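PDB 3N8H: pantothenate synthetase from Francisella tularensis subsp. tularensis, which probably catalyses the ATP-dependent condensation of pantoate with beta-alanine to pantothenate by way of a pantoyl-adenylate intermediate. Local coordinates for residues N117-K122 and Y233-N238; N203-I208 and N222-T227; I241-Y246 and D254-E259. One frame throughout, in Å; residues are numbered along the deposited sequence.

Contact 1 (N117-K122 and Y233-N238); sequences NILEGK and YIQKLN
Ile118 begins the contact loosely, its CD1 resting 4.5 Å from CG of Leu237 near the end of strand 230-237. Leu119, at the N-cap position of the short helix 120-123, then lies across the phenol of Tyr233 at about a right angle. Its CD2 presses on CE2 of the ring at 3.3 Å, while its CA stands over one face in a CH-pi contact, 4.1 Å from the centroid. The same methyl, Leu119 CD2, also reaches the aliphatic part of Gln235, 3.9 Å from CB. This mixed apolar and polar patch joins the nucleotide-binding part of the chain to the C-terminal antiparallel sheet, and the side chain of Glu120 is about 7 Å from the bound proline. Glu120 meets the polar end of the ring: its chain bends at chi2 (63°), and OE1 accepts a hydrogen bond of 2.6 Å from Tyr233 OH. The oxygen is approached on its anti side, and the carboxylate is turned 70° from the ring plane. OE2 has its own partner, Arg251 on strand 250-257, in a salt bridge. Both carboxylate oxygens are thus engaged, one by a neutral donor and one by a cation, which would probably favour the charged carboxylate.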
loop_
_atom_site.group_PDB
_atom_site.type_symbol
_atom_site.label_atom_id
_atom_site.label_comp_id
_atom_site.label_asym_id
_atom_site.label_seq_id
_atom_site.Cartn_x
_atom_site.Cartn_y
_atom_site.Cartn_z
ATOM N N ASN A 117 16.629 -5.826 0.478
ATOM C CA ASN A 117 17.388 -6.254 1.640
ATOM C C ASN A 117 18.887 -6.041 1.510
ATOM O O ASN A 117 19.637 -6.300 2.456
ATOM C CB ASN A 117 17.157 -7.744 1.904
ATOM C CG ASN A 117 15.790 -8.032 2.457
ATOM O OD1 ASN A 117 15.155 -7.172 3.065
ATOM N ND2 ASN A 117 15.325 -9.256 2.259
ATOM N N ILE A 118 19.321 -5.597 0.341
ATOM C CA ILE A 118 20.745 -5.393 0.078
ATOM C C ILE A 118 21.058 -3.935 -0.228
ATOM O O ILE A 118 20.142 -3.112 -0.380
ATOM C CB ILE A 118 21.211 -6.257 -1.107
ATOM C CG1 ILE A 118 20.347 -5.967 -2.344
ATOM C CG2 ILE A 118 21.182 -7.779 -0.721
ATOM C CD1 ILE A 118 20.893 -6.524 -3.663
ATOM N N LEU A 119 22.357 -3.626 -0.307
ATOM C CA LEU A 119 22.816 -2.313 -0.725
ATOM C C LEU A 119 22.069 -1.218 0.017
ATOM O O LEU A 119 22.101 -1.158 1.245
ATOM C CB LEU A 119 22.643 -2.172 -2.244
ATOM C CG LEU A 119 23.430 -3.239 -3.027
ATOM C CD1 LEU A 119 23.028 -3.329 -4.514
ATOM C CD2 LEU A 119 24.932 -3.005 -2.876
ATOM N N GLU A 120 21.376 -0.356 -0.721
ATOM C CA GLU A 120 20.718 0.772 -0.085
ATOM C C GLU A 120 19.693 0.344 1.001
ATOM O O GLU A 120 19.590 0.944 2.094
ATOM C CB GLU A 120 20.100 1.626 -1.165
ATOM C CG GLU A 120 20.039 3.084 -0.859
ATOM C CD GLU A 120 21.388 3.776 -0.670
ATOM O OE1 GLU A 120 22.500 3.183 -0.765
ATOM O OE2 GLU A 120 21.293 4.972 -0.411
ATOM N N GLY A 121 18.968 -0.732 0.737
ATOM C CA GLY A 121 17.993 -1.214 1.702
ATOM C C GLY A 121 18.600 -1.606 3.044
ATOM O O GLY A 121 18.001 -1.410 4.106
ATOM N N LYS A 122 19.801 -2.164 3.002
ATOM C CA LYS A 122 20.459 -2.640 4.217
ATOM C C LYS A 122 21.136 -1.461 4.908
ATOM O O LYS A 122 21.142 -1.336 6.139
ATOM C CB LYS A 122 21.505 -3.707 3.863
ATOM C CG LYS A 122 22.228 -4.279 5.060
ATOM C CD LYS A 122 23.260 -5.307 4.635
ATOM C CE LYS A 122 22.899 -6.682 5.164
ATOM N NZ LYS A 122 23.997 -7.665 4.974
ATOM N N TYR A 233 29.609 1.026 1.051
ATOM C CA TYR A 233 29.678 -0.273 0.392
ATOM C C TYR A 233 30.062 -0.082 -1.055
ATOM O O TYR A 233 29.882 0.997 -1.634
ATOM C CB TYR A 233 28.357 -1.051 0.513
ATOM C CG TYR A 233 27.175 -0.389 -0.160
ATOM C CD1 TYR A 233 26.258 0.367 0.577
ATOM C CD2 TYR A 233 26.980 -0.506 -1.532
ATOM C CE1 TYR A 233 25.178 0.980 -0.036
ATOM C CE2 TYR A 233 25.908 0.106 -2.152
ATOM C CZ TYR A 233 25.007 0.844 -1.400
ATOM O OH TYR A 233 23.935 1.448 -2.024
ATOM N N ILE A 234 30.655 -1.118 -1.620
ATOM C CA ILE A 234 30.838 -1.194 -3.063
ATOM C C ILE A 234 30.629 -2.652 -3.452
ATOM O O ILE A 234 31.169 -3.566 -2.811
ATOM C CB ILE A 234 32.217 -0.658 -3.537
ATOM C CG1 ILE A 234 32.269 -0.564 -5.069
ATOM C CG2 ILE A 234 33.377 -1.511 -2.973
ATOM C CD1 ILE A 234 33.435 0.306 -5.575
ATOM N N GLN A 235 29.810 -2.872 -4.471
ATOM C CA GLN A 235 29.457 -4.231 -4.854
ATOM C C GLN A 235 29.159 -4.343 -6.335
ATOM O O GLN A 235 28.696 -3.382 -6.976
ATOM C CB GLN A 235 28.218 -4.689 -4.078
ATOM C CG GLN A 235 28.445 -4.876 -2.593
ATOM C CD GLN A 235 27.734 -6.098 -2.042
ATOM O OE1 GLN A 235 26.926 -6.735 -2.727
ATOM N NE2 GLN A 235 28.029 -6.428 -0.794
ATOM N N LYS A 236 29.420 -5.523 -6.879
ATOM C CA LYS A 236 28.933 -5.865 -8.210
ATOM C C LYS A 236 27.625 -6.617 -8.090
ATOM O O LYS A 236 27.554 -7.651 -7.441
ATOM C CB LYS A 236 29.938 -6.730 -8.961
ATOM C CG LYS A 236 31.312 -6.110 -9.080
ATOM C CD LYS A 236 32.291 -7.062 -9.744
ATOM C CE LYS A 236 33.713 -6.590 -9.558
ATOM N NZ LYS A 236 34.692 -7.540 -10.193
ATOM N N LEU A 237 26.581 -6.077 -8.696
ATOM C CA LEU A 237 25.319 -6.796 -8.802
ATOM C C LEU A 237 25.071 -6.994 -10.285
ATOM O O LEU A 237 24.933 -6.020 -11.032
ATOM C CB LEU A 237 24.175 -6.003 -8.169
ATOM C CG LEU A 237 22.915 -6.719 -7.647
ATOM C CD1 LEU A 237 21.647 -5.983 -8.092
ATOM C CD2 LEU A 237 22.854 -8.204 -8.013
ATOM N N ASN A 238 25.037 -8.248 -10.722
ATOM C CA ASN A 238 24.936 -8.528 -12.148
ATOM C C ASN A 238 26.142 -7.940 -12.878
ATOM O O ASN A 238 27.282 -8.297 -12.574
ATOM C CB ASN A 238 23.617 -7.997 -12.705
ATOM C CG ASN A 238 22.444 -8.877 -12.335
ATOM O OD1 ASN A 238 22.235 -9.926 -12.945
ATOM N ND2 ASN A 238 21.685 -8.472 -11.319
#

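Contact 2 (N203-I208 and N222-T227); sequences NKIYEI and NKINST
Ile208 overlaps Thr227 and Lys223 with its two branches. Helix 196-210 packs here on helix 217-225, the next helix in the chain, and on Thr227 in the turn that follows it, all within the C-terminal alpha/beta domain with its three-stranded antiparallel sheet. The CD1 methyl of Ile208 meets CG2 of Thr227 tip to tip at 3.7 Å, and also comes 3.6 Å from the backbone oxygen of Lys223. Its other branch, CG2, lies anti to the backbone N (chi1 -68° for CG1) and rests 4.1 Å from CB of Lys223. Only the root of that lysine takes part, since its chain bends repeatedly and carries the ammonium away. One turn earlier, Ile205 CG1 lies 4.3 Å from Ile224 CG2, and the Ile205 side chain crosses that of Thr227 at about a right angle. The same isoleucine also touches Phe245 and Ile247, which puts this side of the contact next to strand 240-247. All these Ile205 contacts are less certain than the rest, because the residue is deposited in two conformers and they belong to one of them. At the margin Lys204 runs past Thr227, with CB 4.2 Å from CG2; its ammonium has a weak, long ion pair with Glu200. The meeting of the two segments is therefore essentially apolar. The hydroxyls of Ser226 and Thr227 bond instead to backbone oxygens of their own segment, those of Lys223 and Ile224. While Thr227 CG2 meets Ile208, its OG1 lies against Ile205 CG1 and accepts a hydrogen bond from Ala229 N. As a donor, that same Thr227 OG1 bonds to Ile224 O at 2.8 Å, lying in the carbonyl plane.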
loop_
_atom_site.group_PDB
_atom_site.type_symbol
_atom_site.label_atom_id
_atom_site.label_comp_id
_atom_site.label_asym_id
_atom_site.label_seq_id
_atom_site.Cartn_x
_atom_site.Cartn_y
_atom_site.Cartn_z
ATOM N N ASN A 203 35.647 14.611 -6.452
ATOM C CA ASN A 203 36.283 14.492 -7.777
ATOM C C ASN A 203 37.437 13.476 -7.817
ATOM O O ASN A 203 37.574 12.725 -8.785
ATOM C CB ASN A 203 36.751 15.858 -8.302
ATOM C CG ASN A 203 35.584 16.798 -8.656
ATOM O OD1 ASN A 203 34.486 16.362 -9.039
ATOM N ND2 ASN A 203 35.835 18.100 -8.540
ATOM N N LYS A 204 38.262 13.454 -6.774
ATOM C CA LYS A 204 39.307 12.441 -6.646
ATOM C C LYS A 204 38.752 11.012 -6.634
ATOM O O LYS A 204 39.328 10.118 -7.238
ATOM C CB LYS A 204 40.166 12.674 -5.396
ATOM C CG LYS A 204 41.159 13.818 -5.524
ATOM C CD LYS A 204 41.996 13.997 -4.254
ATOM C CE LYS A 204 41.140 14.464 -3.080
ATOM N NZ LYS A 204 41.960 14.901 -1.922
ATOM N N ILE A 205 37.659 10.797 -5.919
ATOM C CA ILE A 205 37.010 9.496 -5.920
ATOM C C ILE A 205 36.695 9.065 -7.365
ATOM O O ILE A 205 36.937 7.915 -7.749
ATOM C CB ILE A 205 35.699 9.511 -5.092
ATOM C CG1 ILE A 205 35.992 9.655 -3.593
ATOM C CG2 ILE A 205 34.857 8.245 -5.362
ATOM C CD1 ILE A 205 34.729 9.788 -2.740
ATOM N N TYR A 206 36.149 9.990 -8.158
ATOM C CA TYR A 206 35.741 9.658 -9.516
ATOM C C TYR A 206 36.900 9.583 -10.518
ATOM O O TYR A 206 36.773 8.965 -11.582
ATOM C CB TYR A 206 34.584 10.541 -9.980
ATOM C CG TYR A 206 33.308 9.961 -9.466
ATOM C CD1 TYR A 206 32.507 9.159 -10.273
ATOM C CD2 TYR A 206 32.951 10.124 -8.133
ATOM C CE1 TYR A 206 31.348 8.577 -9.769
ATOM C CE2 TYR A 206 31.812 9.542 -7.624
ATOM C CZ TYR A 206 31.018 8.771 -8.449
ATOM O OH TYR A 206 29.896 8.205 -7.916
ATOM N N GLU A 207 38.032 10.176 -10.152
ATOM C CA GLU A 207 39.235 10.061 -10.949
ATOM C C GLU A 207 39.746 8.642 -10.757
ATOM O O GLU A 207 40.251 8.012 -11.676
ATOM C CB GLU A 207 40.266 11.079 -10.462
ATOM C CG GLU A 207 41.468 11.271 -11.368
ATOM C CD GLU A 207 42.360 12.425 -10.909
ATOM O OE1 GLU A 207 43.586 12.206 -10.764
ATOM O OE2 GLU A 207 41.834 13.545 -10.690
ATOM N N ILE A 208 39.572 8.140 -9.543
ATOM C CA ILE A 208 39.951 6.770 -9.197
ATOM C C ILE A 208 39.030 5.760 -9.868
ATOM O O ILE A 208 39.478 4.783 -10.458
ATOM C CB ILE A 208 39.911 6.584 -7.667
ATOM C CG1 ILE A 208 41.032 7.401 -7.003
ATOM C CG2 ILE A 208 39.988 5.110 -7.286
ATOM C CD1 ILE A 208 40.959 7.429 -5.502
ATOM N N ASN A 222 40.198 0.822 -0.387
ATOM C CA ASN A 222 41.323 1.511 0.260
ATOM C C ASN A 222 41.690 2.807 -0.449
ATOM O O ASN A 222 42.039 3.783 0.196
ATOM C CB ASN A 222 42.542 0.598 0.338
ATOM C CG ASN A 222 42.325 -0.592 1.260
ATOM O OD1 ASN A 222 41.395 -0.607 2.069
ATOM N ND2 ASN A 222 43.179 -1.604 1.128
ATOM N N LYS A 223 41.625 2.815 -1.779
ATOM C CA LYS A 223 41.959 4.024 -2.530
ATOM C C LYS A 223 40.925 5.116 -2.314
ATOM O O LYS A 223 41.277 6.276 -2.127
ATOM C CB LYS A 223 42.142 3.734 -4.023
ATOM C CG LYS A 223 43.456 3.040 -4.322
ATOM C CD LYS A 223 43.264 1.956 -5.349
ATOM C CE LYS A 223 43.388 2.507 -6.751
ATOM N NZ LYS A 223 44.502 1.822 -7.463
ATOM N N ILE A 224 39.655 4.733 -2.331
ATOM C CA ILE A 224 38.578 5.668 -2.055
ATOM C C ILE A 224 38.640 6.222 -0.620
ATOM O O ILE A 224 38.504 7.424 -0.407
ATOM C CB ILE A 224 37.259 5.015 -2.354
ATOM C CG1 ILE A 224 37.127 4.880 -3.869
ATOM C CG2 ILE A 224 36.095 5.792 -1.736
ATOM C CD1 ILE A 224 36.001 3.994 -4.287
ATOM N N ASN A 225 38.875 5.355 0.352
ATOM C CA ASN A 225 39.011 5.803 1.738
ATOM C C ASN A 225 40.236 6.692 1.950
ATOM O O ASN A 225 40.261 7.518 2.853
ATOM C CB ASN A 225 39.011 4.612 2.714
ATOM C CG ASN A 225 37.622 3.979 2.871
ATOM O OD1 ASN A 225 36.597 4.585 2.533
ATOM N ND2 ASN A 225 37.588 2.744 3.377
ATOM N N SER A 226 41.249 6.557 1.101
ATOM C CA SER A 226 42.439 7.365 1.288
ATOM C C SER A 226 42.246 8.815 0.807
ATOM O O SER A 226 43.108 9.655 1.029
ATOM C CB SER A 226 43.675 6.718 0.647
ATOM O OG SER A 226 43.688 6.934 -0.751
ATOM N N THR A 227 41.112 9.109 0.172
ATOM C CA THR A 227 40.839 10.477 -0.252
ATOM C C THR A 227 40.262 11.261 0.905
ATOM O O THR A 227 40.147 12.483 0.835
ATOM C CB THR A 227 39.801 10.522 -1.387
ATOM O OG1 THR A 227 38.510 10.165 -0.866
ATOM C CG2 THR A 227 40.191 9.554 -2.523
#

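Contact 3 (I241-Y246 and D254-E259); sequences IFLAFY and DNFLKE
Ile241 and Phe256 face each other across a beta hairpin, in which strands 240-247 and 250-257 run antiparallel within the three-stranded C-terminal sheet. Their side chains cross obliquely on the face they share with Leu243 and Asp254, and the beta carbon of the isoleucine does the touching: CB is 3.5 Å from CE1 of the ring. Phe256 owes this reach to a chi1 of 39°, with CG in the crowded position between the backbone N and the carbonyl carbon. Its ring thereby folds back over the neighbouring strand with one face above Ile241 O, and its CE2, across the ring from the isoleucine contact, is 3.9 Å from Leu243 CD2. The edge of the same ring has Asp254 OD2 in its plane; that carboxylate oxygen is held by a salt bridge to Arg180 and a hydrogen bond from Tyr206 OH. On the other face Phe242 and Asn255 lie side by side and point the same way. Asn255 CB sits over the phenyl face, 3.9 Å from its centroid, and the amide plane is only 18° from the ring plane. Both ends of the amide are engaged, OD1 by Arg240 and ND2 by the backbone oxygen of Glu151, a residue predicted to bind ATP, so the rotation of the amide is fixed. The ring of Tyr154 meets Phe242 steeply inclined. Hydrogen-bonded pairs Ile241-Phe256 and Leu243-Asp254 flank this couple, each closed by two backbone bonds, of which Leu243 N to Asp254 O is the straightest (172°). Between them, in the non-hydrogen-bonded pair, the strands come close enough for Asn255 CA to make a CA-H...O contact of 3.0 Å with Ile241 O.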
loop_
_atom_site.group_PDB
_atom_site.type_symbol
_atom_site.label_atom_id
_atom_site.label_comp_id
_atom_site.label_asym_id
_atom_site.label_seq_id
_atom_site.Cartn_x
_atom_site.Cartn_y
_atom_site.Cartn_z
ATOM N N ILE A 241 28.288 -1.949 -11.101
ATOM C CA ILE A 241 28.855 -1.595 -9.814
ATOM C C ILE A 241 27.891 -0.671 -9.070
ATOM O O ILE A 241 27.412 0.327 -9.633
ATOM C CB ILE A 241 30.176 -0.843 -9.983
ATOM C CG1 ILE A 241 31.183 -1.680 -10.773
ATOM C CG2 ILE A 241 30.740 -0.440 -8.620
ATOM C CD1 ILE A 241 31.535 -3.020 -10.122
ATOM N N PHE A 242 27.628 -1.013 -7.810
ATOM C CA PHE A 242 26.876 -0.186 -6.872
ATOM C C PHE A 242 27.779 0.289 -5.731
ATOM O O PHE A 242 28.532 -0.491 -5.158
ATOM C CB PHE A 242 25.730 -0.992 -6.257
ATOM C CG PHE A 242 24.624 -1.300 -7.220
ATOM C CD1 PHE A 242 23.414 -0.630 -7.140
ATOM C CD2 PHE A 242 24.812 -2.237 -8.224
ATOM C CE1 PHE A 242 22.399 -0.911 -8.037
ATOM C CE2 PHE A 242 23.801 -2.533 -9.119
ATOM C CZ PHE A 242 22.594 -1.863 -9.025
ATOM N N LEU A 243 27.682 1.561 -5.385
ATOM C CA LEU A 243 28.419 2.080 -4.230
ATOM C C LEU A 243 27.701 3.233 -3.547
ATOM O O LEU A 243 26.772 3.837 -4.112
ATOM C CB LEU A 243 29.852 2.501 -4.602
ATOM C CG LEU A 243 30.023 3.832 -5.331
ATOM C CD1 LEU A 243 31.347 4.431 -4.934
ATOM C CD2 LEU A 243 29.980 3.587 -6.822
ATOM N N ALA A 244 28.153 3.517 -2.330
ATOM C CA ALA A 244 27.677 4.632 -1.524
ATOM C C ALA A 244 28.832 4.984 -0.604
ATOM O O ALA A 244 29.596 4.092 -0.161
ATOM C CB ALA A 244 26.453 4.220 -0.677
ATOM N N PHE A 245 28.956 6.268 -0.305
ATOM C CA PHE A 245 30.044 6.742 0.559
ATOM C C PHE A 245 29.641 8.046 1.213
ATOM O O PHE A 245 28.729 8.727 0.736
ATOM C CB PHE A 245 31.319 6.957 -0.255
ATOM C CG PHE A 245 31.143 7.903 -1.405
ATOM C CD1 PHE A 245 31.384 9.261 -1.245
ATOM C CD2 PHE A 245 30.721 7.436 -2.650
ATOM C CE1 PHE A 245 31.216 10.147 -2.300
ATOM C CE2 PHE A 245 30.546 8.318 -3.720
ATOM C CZ PHE A 245 30.794 9.676 -3.544
ATOM N N TYR A 246 30.322 8.388 2.308
ATOM C CA TYR A 246 30.135 9.663 2.968
ATOM C C TYR A 246 31.340 10.542 2.654
ATOM O O TYR A 246 32.463 10.053 2.586
ATOM C CB TYR A 246 30.055 9.494 4.494
ATOM C CG TYR A 246 28.680 9.201 5.055
ATOM C CD1 TYR A 246 27.793 10.231 5.344
ATOM C CD2 TYR A 246 28.270 7.891 5.304
ATOM C CE1 TYR A 246 26.537 9.963 5.867
ATOM C CE2 TYR A 246 27.010 7.611 5.813
ATOM C CZ TYR A 246 26.152 8.647 6.094
ATOM O OH TYR A 246 24.901 8.375 6.603
ATOM N N ASP A 254 25.898 5.906 -6.075
ATOM C CA ASP A 254 26.052 5.793 -7.517
ATOM C C ASP A 254 25.910 4.325 -7.979
ATOM O O ASP A 254 26.102 3.382 -7.210
ATOM C CB ASP A 254 27.421 6.374 -7.934
ATOM C CG ASP A 254 27.482 6.725 -9.407
ATOM O OD1 ASP A 254 26.452 6.551 -10.137
ATOM O OD2 ASP A 254 28.568 7.145 -9.852
ATOM N N ASN A 255 25.558 4.134 -9.241
ATOM C CA ASN A 255 25.709 2.830 -9.849
ATOM C C ASN A 255 25.960 3.046 -11.340
ATOM O O ASN A 255 25.513 4.044 -11.914
ATOM C CB ASN A 255 24.469 1.968 -9.597
ATOM C CG ASN A 255 23.358 2.326 -10.497
ATOM O OD1 ASN A 255 23.265 1.818 -11.631
ATOM N ND2 ASN A 255 22.538 3.267 -10.054
ATOM N N PHE A 256 26.719 2.149 -11.948
ATOM C CA PHE A 256 27.023 2.218 -13.383
ATOM C C PHE A 256 27.417 0.823 -13.861
ATOM O O PHE A 256 27.752 -0.040 -13.044
ATOM C CB PHE A 256 28.169 3.225 -13.648
ATOM C CG PHE A 256 29.269 3.193 -12.599
ATOM C CD1 PHE A 256 30.194 2.162 -12.577
ATOM C CD2 PHE A 256 29.361 4.186 -11.624
ATOM C CE1 PHE A 256 31.214 2.123 -11.615
ATOM C CE2 PHE A 256 30.369 4.149 -10.647
ATOM C CZ PHE A 256 31.298 3.102 -10.651
ATOM N N LEU A 257 27.368 0.596 -15.174
ATOM C CA LEU A 257 27.853 -0.653 -15.766
ATOM C C LEU A 257 29.340 -0.829 -15.472
ATOM O O LEU A 257 30.095 0.127 -15.548
ATOM C CB LEU A 257 27.640 -0.638 -17.273
ATOM C CG LEU A 257 26.192 -0.656 -17.759
ATOM C CD1 LEU A 257 26.126 -0.389 -19.253
ATOM C CD2 LEU A 257 25.561 -1.998 -17.433
ATOM N N LYS A 258 29.752 -2.049 -15.123
ATOM C CA LYS A 258 31.156 -2.335 -14.817
ATOM C C LYS A 258 32.058 -2.085 -16.020
ATOM O O LYS A 258 33.159 -1.564 -15.879
ATOM C CB LYS A 258 31.308 -3.773 -14.294
ATOM C CG LYS A 258 32.746 -4.207 -13.966
ATOM C CD LYS A 258 33.459 -4.785 -15.191
ATOM C CE LYS A 258 34.781 -5.462 -14.831
ATOM N NZ LYS A 258 34.587 -6.668 -13.970
ATOM N N GLU A 259 31.574 -2.452 -17.205
ATOM C CA GLU A 259 32.328 -2.295 -18.449
ATOM C C GLU A 259 32.622 -0.831 -18.789
ATOM O O GLU A 259 33.659 -0.514 -19.390
ATOM C CB GLU A 259 31.565 -2.957 -19.608
ATOM C CG GLU A 259 31.884 -2.400 -21.001
ATOM C CD GLU A 259 33.224 -2.878 -21.563
ATOM O OE1 GLU A 259 33.821 -3.819 -20.993
ATOM O OE2 GLU A 259 33.676 -2.312 -22.586
#

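From the N terminus, 117-122 comes partway through the nucleotide-binding region and is met much later by 233-238, so contact 1 closes a long loop, inside which lie the last two strands of the parallel sheet. Contact 2 is nested in this loop: it closes a short connection between helices 196-210 and 217-225, after which strand 230-237 follows. Contact 3 comes in series after both and closes the final hairpin. Contacts 1 and 3 meet in one sheet, since strands 230-237 and 240-247 are neighbours there. Contact 2 reaches contact 3 through Tyr206, by its hydroxyl to Asp254. Together they tie the helices to the C-terminal sheet, and the sheet to the nucleotide-binding part.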